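Local coordinates for uncharacterized protein (Eubacterium rectale, PDB 5COZ) that is of unknown function but probably contains a YycH-like regulatory domain and is probably an exported lipoprotein, at residues N182-D193 against Q208-D219; N231-N239 against M306-Y315. All blocks are in the same frame, centred on the assembly; numbering follows the deposited sequence. Where two conformers were deposited one is given.

In the fold
Interaction 1 is a largely buried strand pairing about 10 Å from the centre of the chain. Interaction 2 lies about 17 Å from that centre and is only partly buried. They lie in different sheets. Strands 188-192 and 211-220 belong to the antiparallel sheet, whereas strands 295-311 and 314-330 belong to the mixed sheet, with the short helix 232-235 set against them. Interaction 1 relies on a ladder of backbone bonds, packing on both sheet faces and a sodium ion at one end. Interaction 2 has a single direct hydrogen bond and depends mostly on aromatic and aliphatic contacts. Their nearest atoms are about 9 Å apart.

Interaction 1. Residues N182-D193 against Q208-D219; sequences NVCEKNELYVLD and QNDTYVFFMFPD. With NA (sodium ion), chain B.
An antiparallel beta ladder joins Glu188-Leu192 to Thr211-Phe215 within the larger antiparallel sheet. Glu188 with Phe215, Tyr190 with Val213 and Leu192 with Thr211 are hydrogen-bonded pairs, giving six backbone bonds. Leu189 with Phe214 and Val191 with Tyr212 are the non-hydrogen-bonded pairs. A separate bridge joins Val183 to Pro218, in a register shifted by two residues. One water links the carbonyls of Cys184 and Lys186 to the N-H of Phe217.

On the face that carries Leu189 and Phe214, Leu189 holds CG anti to its backbone N (chi1 175°), which helps carry CD1 over the middle of the Phe214 ring, 3.6 Å from the centroid, in a CH-pi contact. Asn187 OD1 meets the edge of the same ring, 3.5 Å from Phe214 CD2, with the amide nearly perpendicular to the ring. Asn187 ND2 bonds to Glu169 of helix 165-178, which packs on this face.

On the other face, the edge of Tyr190 points at the face of Phe215, planes at 55°, with Tyr190 CE2 above the ring centre. Tyr190 OH donates to Glu188 OE1 at 2.6 Å, from above the carboxylate plane. Glu188 OE2 forms a salt bridge with Arg227. The Phe217 edge abuts the carboxylate, with CZ 3.6 Å from Glu188 CD. Leu192 CD2 packs on Val213 CG2.

At the far end, sodium is bound by Gln208 OE1 (2.4 Å), Asp210 OD1 (2.5 Å) and two waters. Gln208 NE2 donates to the anti lone pair of Asp210 OD1 at 2.9 Å, in the amide plane. The Gln208 amide is thus held at both ends, and Asp210 OD1 is shared between ion and amide, which probably fixes this loop beside the strand end.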
# COMPACT_ATOMS: atom_id res chain seq x y z
N ASN A 182 9.22 10.03 4.61
CA ASN A 182 8.39 10.91 3.79
C ASN A 182 7.28 10.09 3.18
O ASN A 182 7.54 9.02 2.61
CB ASN A 182 9.22 11.57 2.68
CG ASN A 182 9.98 12.80 3.13
OD1 ASN A 182 9.94 13.22 4.30
ND2 ASN A 182 10.71 13.40 2.20
N VAL A 183 6.04 10.57 3.31
CA VAL A 183 4.89 9.86 2.78
C VAL A 183 4.00 10.84 2.01
O VAL A 183 4.05 12.05 2.27
CB VAL A 183 4.07 9.14 3.90
CG1 VAL A 183 4.89 8.04 4.59
CG2 VAL A 183 3.50 10.13 4.93
N CYS A 184 3.15 10.31 1.13
CA CYS A 184 2.16 11.18 0.47
C CYS A 184 1.22 11.81 1.48
O CYS A 184 0.92 11.22 2.53
CB CYS A 184 1.34 10.40 -0.55
SG CYS A 184 2.33 9.64 -1.85
N GLU A 185 0.66 12.98 1.13
CA GLU A 185 -0.32 13.62 1.98
C GLU A 185 -1.57 12.75 2.12
O GLU A 185 -2.13 12.67 3.22
CB GLU A 185 -0.70 15.00 1.43
CG GLU A 185 0.47 15.96 1.44
CD GLU A 185 0.18 17.42 1.10
OE1 GLU A 185 -1.01 17.82 1.10
OE2 GLU A 185 1.16 18.16 0.86
N LYS A 186 -1.98 12.05 1.04
CA LYS A 186 -3.14 11.18 1.10
C LYS A 186 -2.77 9.84 1.75
O LYS A 186 -1.81 9.18 1.37
CB LYS A 186 -3.73 10.93 -0.30
CG LYS A 186 -4.90 9.94 -0.29
CD LYS A 186 -5.51 9.73 -1.65
CE LYS A 186 -6.59 8.67 -1.59
NZ LYS A 186 -7.41 8.68 -2.86
N ASN A 187 -3.57 9.46 2.74
CA ASN A 187 -3.46 8.14 3.35
C ASN A 187 -4.85 7.50 3.25
O ASN A 187 -5.83 8.15 2.85
CB ASN A 187 -2.93 8.22 4.79
CG ASN A 187 -3.62 9.24 5.61
OD1 ASN A 187 -4.80 9.10 5.89
ND2 ASN A 187 -2.92 10.33 5.94
N GLU A 188 -4.91 6.21 3.51
CA GLU A 188 -6.15 5.45 3.51
C GLU A 188 -6.44 5.03 4.94
O GLU A 188 -5.52 4.61 5.65
CB GLU A 188 -6.06 4.22 2.60
CG GLU A 188 -5.92 4.59 1.14
CD GLU A 188 -5.61 3.42 0.23
OE1 GLU A 188 -5.31 2.31 0.73
OE2 GLU A 188 -5.62 3.64 -1.01
N LEU A 189 -7.69 5.12 5.34
CA LEU A 189 -8.08 4.75 6.69
C LEU A 189 -9.06 3.58 6.67
O LEU A 189 -10.12 3.65 6.04
CB LEU A 189 -8.70 5.98 7.38
CG LEU A 189 -9.27 5.72 8.80
CD1 LEU A 189 -8.21 5.13 9.75
CD2 LEU A 189 -9.81 6.99 9.41
N TYR A 190 -8.75 2.56 7.48
CA TYR A 190 -9.58 1.37 7.65
C TYR A 190 -10.07 1.32 9.08
O TYR A 190 -9.30 1.59 10.02
CB TYR A 190 -8.75 0.11 7.27
CG TYR A 190 -8.27 0.21 5.84
CD1 TYR A 190 -9.11 -0.13 4.78
CD2 TYR A 190 -7.03 0.77 5.54
CE1 TYR A 190 -8.73 0.08 3.46
CE2 TYR A 190 -6.62 0.95 4.21
CZ TYR A 190 -7.49 0.63 3.18
OH TYR A 190 -7.14 0.80 1.87
N VAL A 191 -11.37 1.08 9.26
CA VAL A 191 -12.00 1.05 10.59
C VAL A 191 -12.23 -0.39 11.00
O VAL A 191 -13.10 -1.09 10.44
CB VAL A 191 -13.30 1.87 10.59
CG1 VAL A 191 -13.93 1.85 11.99
CG2 VAL A 191 -13.05 3.33 10.14
N LEU A 192 -11.46 -0.85 11.99
CA LEU A 192 -11.54 -2.24 12.44
C LEU A 192 -12.37 -2.28 13.72
O LEU A 192 -11.85 -2.29 14.84
CB LEU A 192 -10.14 -2.81 12.64
CG LEU A 192 -9.38 -3.30 11.38
CD1 LEU A 192 -9.23 -2.22 10.30
CD2 LEU A 192 -8.01 -3.80 11.79
N ASP A 193 -13.70 -2.24 13.53
CA ASP A 193 -14.65 -2.31 14.64
C ASP A 193 -15.14 -3.78 14.77
O ASP A 193 -14.43 -4.69 14.35
CB ASP A 193 -15.81 -1.32 14.39
CG ASP A 193 -16.64 -1.62 13.14
OD1 ASP A 193 -16.25 -2.50 12.36
OD2 ASP A 193 -17.70 -0.98 12.98
N GLN A 208 -12.36 -8.73 20.16
CA GLN A 208 -12.24 -7.67 19.16
C GLN A 208 -12.04 -6.33 19.90
O GLN A 208 -12.77 -6.02 20.84
CB GLN A 208 -13.48 -7.66 18.25
CG GLN A 208 -13.47 -6.60 17.15
CD GLN A 208 -14.01 -5.27 17.64
OE1 GLN A 208 -15.05 -5.18 18.30
NE2 GLN A 208 -13.29 -4.22 17.31
N ASN A 209 -11.04 -5.55 19.47
CA ASN A 209 -10.72 -4.24 20.02
C ASN A 209 -10.81 -3.19 18.92
O ASN A 209 -10.12 -3.34 17.90
CB ASN A 209 -9.31 -4.23 20.63
CG ASN A 209 -9.20 -5.12 21.83
OD1 ASN A 209 -9.87 -4.89 22.84
ND2 ASN A 209 -8.39 -6.16 21.72
N ASP A 210 -11.63 -2.13 19.11
CA ASP A 210 -11.79 -1.10 18.09
C ASP A 210 -10.44 -0.48 17.75
O ASP A 210 -9.75 0.04 18.64
CB ASP A 210 -12.81 -0.05 18.51
CG ASP A 210 -14.24 -0.54 18.54
OD1 ASP A 210 -14.48 -1.72 18.20
OD2 ASP A 210 -15.13 0.26 18.88
N THR A 211 -10.07 -0.53 16.47
CA THR A 211 -8.76 -0.07 16.02
C THR A 211 -8.88 0.68 14.71
O THR A 211 -9.63 0.26 13.82
CB THR A 211 -7.88 -1.34 15.82
OG1 THR A 211 -7.76 -2.05 17.06
CG2 THR A 211 -6.48 -1.03 15.30
N TYR A 212 -8.17 1.80 14.59
CA TYR A 212 -8.01 2.47 13.30
C TYR A 212 -6.75 1.94 12.64
O TYR A 212 -5.74 1.80 13.34
CB TYR A 212 -7.80 3.98 13.48
CG TYR A 212 -8.99 4.80 13.88
CD1 TYR A 212 -10.10 4.91 13.04
CD2 TYR A 212 -8.97 5.55 15.05
CE1 TYR A 212 -11.17 5.73 13.37
CE2 TYR A 212 -10.02 6.40 15.37
CZ TYR A 212 -11.12 6.50 14.53
OH TYR A 212 -12.17 7.33 14.87
N VAL A 213 -6.76 1.70 11.34
CA VAL A 213 -5.55 1.31 10.61
C VAL A 213 -5.33 2.30 9.49
O VAL A 213 -6.16 2.40 8.59
CB VAL A 213 -5.61 -0.13 10.06
CG1 VAL A 213 -4.38 -0.45 9.19
CG2 VAL A 213 -5.72 -1.15 11.20
N PHE A 214 -4.20 3.01 9.53
CA PHE A 214 -3.83 3.86 8.41
C PHE A 214 -2.85 3.19 7.53
O PHE A 214 -1.92 2.54 8.02
CB PHE A 214 -3.18 5.16 8.90
CG PHE A 214 -4.18 6.08 9.53
CD1 PHE A 214 -4.48 5.99 10.89
CD2 PHE A 214 -4.79 7.08 8.78
CE1 PHE A 214 -5.41 6.86 11.47
CE2 PHE A 214 -5.74 7.93 9.35
CZ PHE A 214 -6.04 7.81 10.70
N PHE A 215 -3.02 3.38 6.22
CA PHE A 215 -2.00 3.07 5.23
C PHE A 215 -1.45 4.37 4.76
O PHE A 215 -2.18 5.18 4.22
CB PHE A 215 -2.52 2.28 4.00
CG PHE A 215 -2.79 0.81 4.14
CD1 PHE A 215 -2.86 0.20 5.39
CD2 PHE A 215 -2.96 0.02 3.01
CE1 PHE A 215 -3.17 -1.18 5.50
CE2 PHE A 215 -3.23 -1.35 3.12
CZ PHE A 215 -3.33 -1.94 4.36
N MSE A 216 -0.15 4.56 4.99
CA MSE A 216 0.56 5.72 4.45
C MSE A 216 1.51 5.22 3.40
O MSE A 216 1.87 4.05 3.39
CB MSE A 216 1.28 6.49 5.54
CG MSE A 216 0.37 6.69 6.72
SE MSE A 216 1.24 7.56 8.15
CE MSE A 216 0.80 9.10 7.68
N PHE A 217 1.87 6.10 2.45
CA PHE A 217 2.62 5.65 1.31
C PHE A 217 3.96 6.36 1.15
O PHE A 217 4.01 7.48 0.68
CB PHE A 217 1.75 5.83 0.05
CG PHE A 217 0.40 5.17 0.20
CD1 PHE A 217 0.28 3.78 0.21
CD2 PHE A 217 -0.75 5.92 0.45
CE1 PHE A 217 -0.95 3.16 0.43
CE2 PHE A 217 -1.99 5.31 0.67
CZ PHE A 217 -2.09 3.93 0.63
N PRO A 218 5.05 5.68 1.56
CA PRO A 218 6.41 6.26 1.38
C PRO A 218 6.60 6.71 -0.06
O PRO A 218 6.23 6.00 -1.00
CB PRO A 218 7.32 5.09 1.73
CG PRO A 218 6.52 4.35 2.80
CD PRO A 218 5.11 4.37 2.24
N ASP A 219 7.14 7.93 -0.23
CA ASP A 219 7.24 8.47 -1.56
C ASP A 219 8.54 9.22 -1.80
O ASP A 219 9.35 9.39 -0.89
CB ASP A 219 6.04 9.43 -1.78
CG ASP A 219 5.99 10.74 -1.01
OD1 ASP A 219 6.64 10.84 0.06
OD2 ASP A 219 5.26 11.66 -1.46
NA NA B . -16.25 -3.22 19.11
O HOH W 1 9.98 8.08 1.50
O HOH W 2 11.36 10.95 0.02
O HOH W 3 0.48 8.53 2.67
O HOH W 4 -10.60 -4.87 15.58
O HOH W 5 -15.05 -3.78 20.98
O HOH W 6 -17.05 -1.08 20.18

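Interaction 2. Residues N231-N239 against M306-Y315; sequences NEALTGYAN and MLFADKNETY
Thr235 O takes the one direct hydrogen bond of the contact, from Ala309 N at 2.8 Å and nearly in line with the C=O. Phe308 CA adds a CA-H...O contact to the same oxygen. A water donates to Leu307 O and makes a weak, long bond with Tyr237 OH.

The acceptor ends helix 232-235, with Asn231 at its N-cap, where OD1 accepts a weak bond from Leu234 N. Its partner strand, 295-311, runs into a hairpin with strand 314-330. Lys311-Thr314 form the type I' turn, and Asp310 and Lys311 both face Thr314 in a classic beta bulge.

Two tyrosines make the aromatic contact. Tyr315 turns its edge to Tyr237, planes at 67°, with CE2 over the ring centre and 3.7 Å from Tyr237 CE1. Asn239 CB lies over the opposite face, toward the rim. Tyr237 CG stands between its backbone N and carbonyl carbon (chi1 73°), which brings the ring to the strand, where Leu307 O meets its edge. An alanine here would probably open a gap beside Leu307 and cost the Tyr315 edge this aromatic face, leaving its pairing with Tyr262.

Among the other apolar contacts, Leu234 CD2 packs 3.7 Å from SE of selenomethionine Met306, the two side chains crossing at about a right angle. Leu234 CD1 reaches Phe308 CE1.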
# COMPACT_ATOMS: atom_id res chain seq x y z
N ASN A 231 5.35 -9.19 -8.08
CA ASN A 231 5.40 -9.60 -9.48
C ASN A 231 6.87 -9.63 -9.85
O ASN A 231 7.42 -8.71 -10.46
CB ASN A 231 4.60 -8.65 -10.38
CG ASN A 231 4.52 -9.11 -11.82
OD1 ASN A 231 5.24 -10.02 -12.26
ND2 ASN A 231 3.77 -8.38 -12.64
N GLU A 232 7.52 -10.70 -9.41
CA GLU A 232 8.96 -10.81 -9.55
C GLU A 232 9.39 -10.86 -11.04
O GLU A 232 10.50 -10.44 -11.36
CB GLU A 232 9.44 -12.05 -8.77
CG GLU A 232 10.95 -12.18 -8.69
CD GLU A 232 11.43 -13.04 -7.55
OE1 GLU A 232 10.61 -13.73 -6.90
OE2 GLU A 232 12.65 -12.99 -7.27
N ALA A 233 8.50 -11.34 -11.95
CA ALA A 233 8.89 -11.36 -13.36
C ALA A 233 9.06 -9.93 -13.89
O ALA A 233 9.94 -9.68 -14.72
CB ALA A 233 7.85 -12.09 -14.19
N LEU A 234 8.22 -9.02 -13.40
CA LEU A 234 8.27 -7.65 -13.89
C LEU A 234 9.35 -6.82 -13.17
O LEU A 234 10.09 -6.10 -13.82
CB LEU A 234 6.91 -7.01 -13.65
CG LEU A 234 6.72 -5.54 -14.07
CD1 LEU A 234 7.14 -5.30 -15.53
CD2 LEU A 234 5.32 -5.11 -13.81
N THR A 235 9.43 -6.96 -11.84
CA THR A 235 10.35 -6.09 -11.06
C THR A 235 11.75 -6.65 -10.88
O THR A 235 12.66 -5.90 -10.53
CB THR A 235 9.78 -5.83 -9.67
OG1 THR A 235 9.81 -7.08 -8.95
CG2 THR A 235 8.33 -5.28 -9.70
N GLY A 236 11.88 -7.97 -11.05
CA GLY A 236 13.18 -8.59 -10.88
C GLY A 236 13.47 -9.04 -9.46
O GLY A 236 14.55 -9.57 -9.20
N TYR A 237 12.56 -8.79 -8.50
CA TYR A 237 12.80 -9.20 -7.12
C TYR A 237 11.45 -9.43 -6.44
O TYR A 237 10.40 -9.24 -7.08
CB TYR A 237 13.64 -8.14 -6.38
CG TYR A 237 12.89 -6.86 -6.02
CD1 TYR A 237 12.55 -5.93 -7.00
CD2 TYR A 237 12.55 -6.57 -4.70
CE1 TYR A 237 11.85 -4.77 -6.69
CE2 TYR A 237 11.86 -5.40 -4.37
CZ TYR A 237 11.51 -4.51 -5.37
OH TYR A 237 10.81 -3.37 -5.07
N ALA A 238 11.46 -9.93 -5.18
CA ALA A 238 10.22 -10.16 -4.46
C ALA A 238 9.70 -8.83 -3.93
O ALA A 238 9.86 -8.51 -2.74
CB ALA A 238 10.45 -11.17 -3.33
N ASN A 239 9.11 -8.02 -4.83
CA ASN A 239 8.58 -6.71 -4.44
C ASN A 239 7.33 -6.91 -3.59
O ASN A 239 6.75 -8.00 -3.54
CB ASN A 239 8.28 -5.85 -5.67
CG ASN A 239 7.23 -6.47 -6.56
OD1 ASN A 239 7.48 -7.52 -7.20
ND2 ASN A 239 6.02 -5.92 -6.54
N MSE A 306 7.71 2.52 -9.79
CA MSE A 306 8.03 1.10 -9.71
C MSE A 306 9.54 0.93 -9.62
O MSE A 306 10.29 1.67 -10.27
CB MSE A 306 7.48 0.35 -10.92
CG MSE A 306 7.74 -1.15 -10.82
SE MSE A 306 6.64 -2.16 -12.05
CE MSE A 306 5.03 -2.17 -11.03
N LEU A 307 9.96 -0.03 -8.79
CA LEU A 307 11.36 -0.37 -8.67
C LEU A 307 11.69 -1.61 -9.45
O LEU A 307 10.95 -2.61 -9.41
CB LEU A 307 11.75 -0.58 -7.24
CG LEU A 307 11.63 0.61 -6.33
CD1 LEU A 307 12.41 0.37 -5.20
CD2 LEU A 307 12.25 1.85 -6.91
N PHE A 308 12.83 -1.55 -10.17
CA PHE A 308 13.30 -2.68 -10.96
C PHE A 308 14.68 -3.03 -10.49
O PHE A 308 15.59 -2.18 -10.54
CB PHE A 308 13.29 -2.32 -12.46
CG PHE A 308 11.94 -1.93 -13.01
CD1 PHE A 308 11.06 -2.91 -13.48
CD2 PHE A 308 11.51 -0.61 -12.98
CE1 PHE A 308 9.81 -2.55 -13.98
CE2 PHE A 308 10.27 -0.26 -13.49
CZ PHE A 308 9.43 -1.23 -14.00
N ALA A 309 14.88 -4.27 -10.03
CA ALA A 309 16.20 -4.67 -9.55
C ALA A 309 17.28 -4.42 -10.60
O ALA A 309 17.07 -4.66 -11.79
CB ALA A 309 16.19 -6.14 -9.13
N ASP A 310 18.42 -3.86 -10.16
CA ASP A 310 19.50 -3.56 -11.08
C ASP A 310 20.68 -4.46 -10.74
O ASP A 310 20.88 -5.48 -11.40
CB ASP A 310 19.85 -2.05 -11.04
CG ASP A 310 20.96 -1.59 -11.99
OD1 ASP A 310 21.34 -2.38 -12.89
OD2 ASP A 310 21.40 -0.45 -11.85
N LYS A 311 21.46 -4.10 -9.70
CA LYS A 311 22.63 -4.85 -9.21
C LYS A 311 23.01 -4.30 -7.87
O LYS A 311 22.72 -3.14 -7.58
CB LYS A 311 23.82 -4.74 -10.20
CG LYS A 311 24.34 -3.32 -10.43
CD LYS A 311 25.65 -3.32 -11.23
CE LYS A 311 25.44 -3.15 -12.72
NZ LYS A 311 26.73 -3.01 -13.44
N ASN A 312 23.76 -5.04 -7.04
CA ASN A 312 24.33 -4.56 -5.77
C ASN A 312 23.37 -3.67 -4.90
O ASN A 312 23.76 -2.58 -4.45
CB ASN A 312 25.63 -3.78 -6.05
CG ASN A 312 26.65 -4.56 -6.85
OD1 ASN A 312 26.96 -5.72 -6.55
ND2 ASN A 312 27.16 -3.95 -7.90
N GLU A 313 22.15 -4.16 -4.65
CA GLU A 313 21.09 -3.52 -3.82
C GLU A 313 20.63 -2.15 -4.38
O GLU A 313 19.96 -1.39 -3.68
CB GLU A 313 21.47 -3.39 -2.32
CG GLU A 313 22.34 -4.48 -1.70
CD GLU A 313 21.95 -5.93 -1.91
OE1 GLU A 313 20.76 -6.28 -1.71
OE2 GLU A 313 22.84 -6.74 -2.25
N THR A 314 20.98 -1.85 -5.65
CA THR A 314 20.51 -0.68 -6.41
C THR A 314 19.31 -1.13 -7.31
O THR A 314 19.25 -2.26 -7.79
CB THR A 314 21.67 -0.03 -7.23
OG1 THR A 314 22.65 0.46 -6.32
CG2 THR A 314 21.21 1.13 -8.13
N TYR A 315 18.38 -0.20 -7.51
CA TYR A 315 17.20 -0.43 -8.32
C TYR A 315 16.99 0.73 -9.24
O TYR A 315 17.29 1.85 -8.84
CB TYR A 315 15.95 -0.53 -7.40
CG TYR A 315 15.97 -1.62 -6.36
CD1 TYR A 315 16.76 -1.50 -5.22
CD2 TYR A 315 15.20 -2.76 -6.51
CE1 TYR A 315 16.80 -2.51 -4.26
CE2 TYR A 315 15.22 -3.77 -5.55
CZ TYR A 315 16.05 -3.66 -4.45
OH TYR A 315 16.08 -4.64 -3.47
O HOH W 7 8.65 -2.54 -7.66